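Long-range contact in putative cytosine/guanine deaminase (Unidentified, PDB 2PAJ), which catalyses the zinc-dependent hydrolytic deamination of 2-amino-4-hydroxypteridines to 2,4-dihydroxypteridines, releasing ammonium: residues A[275-280]-A[300-305]. Sequence-based numbering, arbitrary orientation.
Sequences DWLGSD and TGTGVA
With OG1 of Thr302 set anti to its own carbonyl carbon (chi1 -43°) and OG1 of Thr300 lodged between backbone N and carbonyl carbon, the two threonine hydroxyls are brought together, and that of Thr302 faces Gly278 N. The example illustrates how neighbouring loops of an amidohydrolase TIM barrel are tied together: residues 275-280 lead into strand 281-284, and 300-305 link helix 291-300 to the adjacent parallel strand 303-306. A single conventional hydrogen bond spans the gap, running nearly straight (166°) from Gly278 N to Thr302 OG1 over 3.1 Å. That hydroxyl in turn donates to Thr300 OG1, which also bonds to Leu296 O in the preceding helical turn, so a short polar relay connects loop to helix end. Beside it, Leu277 packs across both threonines, its CD1 lying 3.8 Å from Thr300 CG2 and its CB 3.7 Å from Thr302 OG1. Gly301 leaves the helix with positive phi, and its missing side chain leaves room for Ser279 CB. Gly278 also has positive phi, where a CB would jam against Leu277 O. CA-H...O contacts join Gly278 CA to Thr300 O at 3.2 Å and Ser279 CA to Gly301 O at 3.1 Å, the latter with an angle of 157° at the hydrogen.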
loop_
_atom_site.group_PDB
_atom_site.type_symbol
_atom_site.label_atom_id
_atom_site.label_comp_id
_atom_site.label_asym_id
_atom_site.label_seq_id
_atom_site.Cartn_x
_atom_site.Cartn_y
_atom_site.Cartn_z
ATOM N N ASP A 275 6.875 23.802 -4.517
ATOM C CA ASP A 275 6.396 22.851 -5.516
ATOM C C ASP A 275 6.107 21.439 -4.999
ATOM O O ASP A 275 6.324 20.457 -5.716
ATOM C CB ASP A 275 7.402 22.761 -6.674
ATOM C CG ASP A 275 7.629 24.104 -7.371
ATOM O OD1 ASP A 275 6.641 24.734 -7.823
ATOM O OD2 ASP A 275 8.802 24.529 -7.467
ATOM N N TRP A 276 5.597 21.335 -3.772
ATOM C CA TRP A 276 5.309 20.031 -3.195
ATOM C C TRP A 276 3.861 19.758 -2.811
ATOM O O TRP A 276 3.580 19.136 -1.786
ATOM C CB TRP A 276 6.230 19.751 -1.998
ATOM C CG TRP A 276 7.384 18.923 -2.393
ATOM C CD1 TRP A 276 8.521 19.345 -3.037
ATOM C CD2 TRP A 276 7.472 17.493 -2.326
ATOM N NE1 TRP A 276 9.303 18.267 -3.384
ATOM C CE2 TRP A 276 8.689 17.118 -2.964
ATOM C CE3 TRP A 276 6.642 16.489 -1.797
ATOM C CZ2 TRP A 276 9.094 15.776 -3.086
ATOM C CZ3 TRP A 276 7.045 15.163 -1.917
ATOM C CH2 TRP A 276 8.263 14.816 -2.558
ATOM N N LEU A 277 2.942 20.226 -3.645
ATOM C CA LEU A 277 1.520 19.978 -3.449
ATOM C C LEU A 277 0.963 19.686 -4.835
ATOM O O LEU A 277 1.661 19.833 -5.833
ATOM C CB LEU A 277 0.794 21.191 -2.853
ATOM C CG LEU A 277 1.081 21.691 -1.430
ATOM C CD1 LEU A 277 0.009 22.698 -1.038
ATOM C CD2 LEU A 277 1.104 20.542 -0.445
ATOM N N GLY A 278 -0.297 19.279 -4.893
ATOM C CA GLY A 278 -0.916 18.962 -6.167
ATOM C C GLY A 278 -1.394 17.534 -6.150
ATOM O O GLY A 278 -0.922 16.741 -5.353
ATOM N N SER A 279 -2.334 17.207 -7.025
ATOM C CA SER A 279 -2.883 15.854 -7.092
ATOM C C SER A 279 -1.777 14.884 -7.450
ATOM O O SER A 279 -1.969 13.672 -7.491
ATOM C CB SER A 279 -3.988 15.803 -8.140
ATOM O OG SER A 279 -3.595 16.512 -9.300
ATOM N N ASP A 280 -0.616 15.473 -7.702
ATOM C CA ASP A 280 0.634 14.825 -8.077
ATOM C C ASP A 280 1.265 14.141 -6.858
ATOM O O ASP A 280 1.866 13.073 -6.958
ATOM C CB ASP A 280 1.583 15.936 -8.547
ATOM C CG ASP A 280 2.243 15.640 -9.861
ATOM O OD1 ASP A 280 2.979 14.643 -9.956
ATOM O OD2 ASP A 280 2.032 16.417 -10.813
ATOM N N THR A 300 -5.585 21.767 -3.779
ATOM C CA THR A 300 -4.481 21.251 -4.574
ATOM C C THR A 300 -4.688 19.796 -4.964
ATOM O O THR A 300 -4.051 19.305 -5.888
ATOM C CB THR A 300 -3.137 21.387 -3.828
ATOM O OG1 THR A 300 -3.162 20.621 -2.617
ATOM C CG2 THR A 300 -2.885 22.836 -3.487
ATOM N N GLY A 301 -5.583 19.110 -4.270
ATOM C CA GLY A 301 -5.823 17.723 -4.597
ATOM C C GLY A 301 -4.752 16.791 -4.069
ATOM O O GLY A 301 -4.597 15.671 -4.552
ATOM N N THR A 302 -4.005 17.254 -3.073
ATOM C CA THR A 302 -2.953 16.451 -2.461
ATOM C C THR A 302 -3.597 15.399 -1.563
ATOM O O THR A 302 -4.461 15.717 -0.747
ATOM C CB THR A 302 -2.044 17.319 -1.603
ATOM O OG1 THR A 302 -1.759 18.537 -2.295
ATOM C CG2 THR A 302 -0.755 16.598 -1.303
ATOM N N GLY A 303 -3.177 14.152 -1.717
ATOM C CA GLY A 303 -3.744 13.077 -0.926
ATOM C C GLY A 303 -2.993 12.769 0.351
ATOM O O GLY A 303 -1.953 13.358 0.640
ATOM N N VAL A 304 -3.540 11.845 1.133
ATOM C CA VAL A 304 -2.921 11.436 2.385
ATOM C C VAL A 304 -2.943 9.916 2.459
ATOM O O VAL A 304 -3.802 9.275 1.871
ATOM C CB VAL A 304 -3.683 11.999 3.628
ATOM C CG1 VAL A 304 -3.756 13.522 3.573
ATOM C CG2 VAL A 304 -5.076 11.405 3.698
ATOM N N ALA A 305 -1.967 9.354 3.158
ATOM C CA ALA A 305 -1.866 7.916 3.363
ATOM C C ALA A 305 -2.136 7.779 4.849
ATOM O O ALA A 305 -1.256 8.014 5.686
ATOM C CB ALA A 305 -0.469 7.412 3.029
#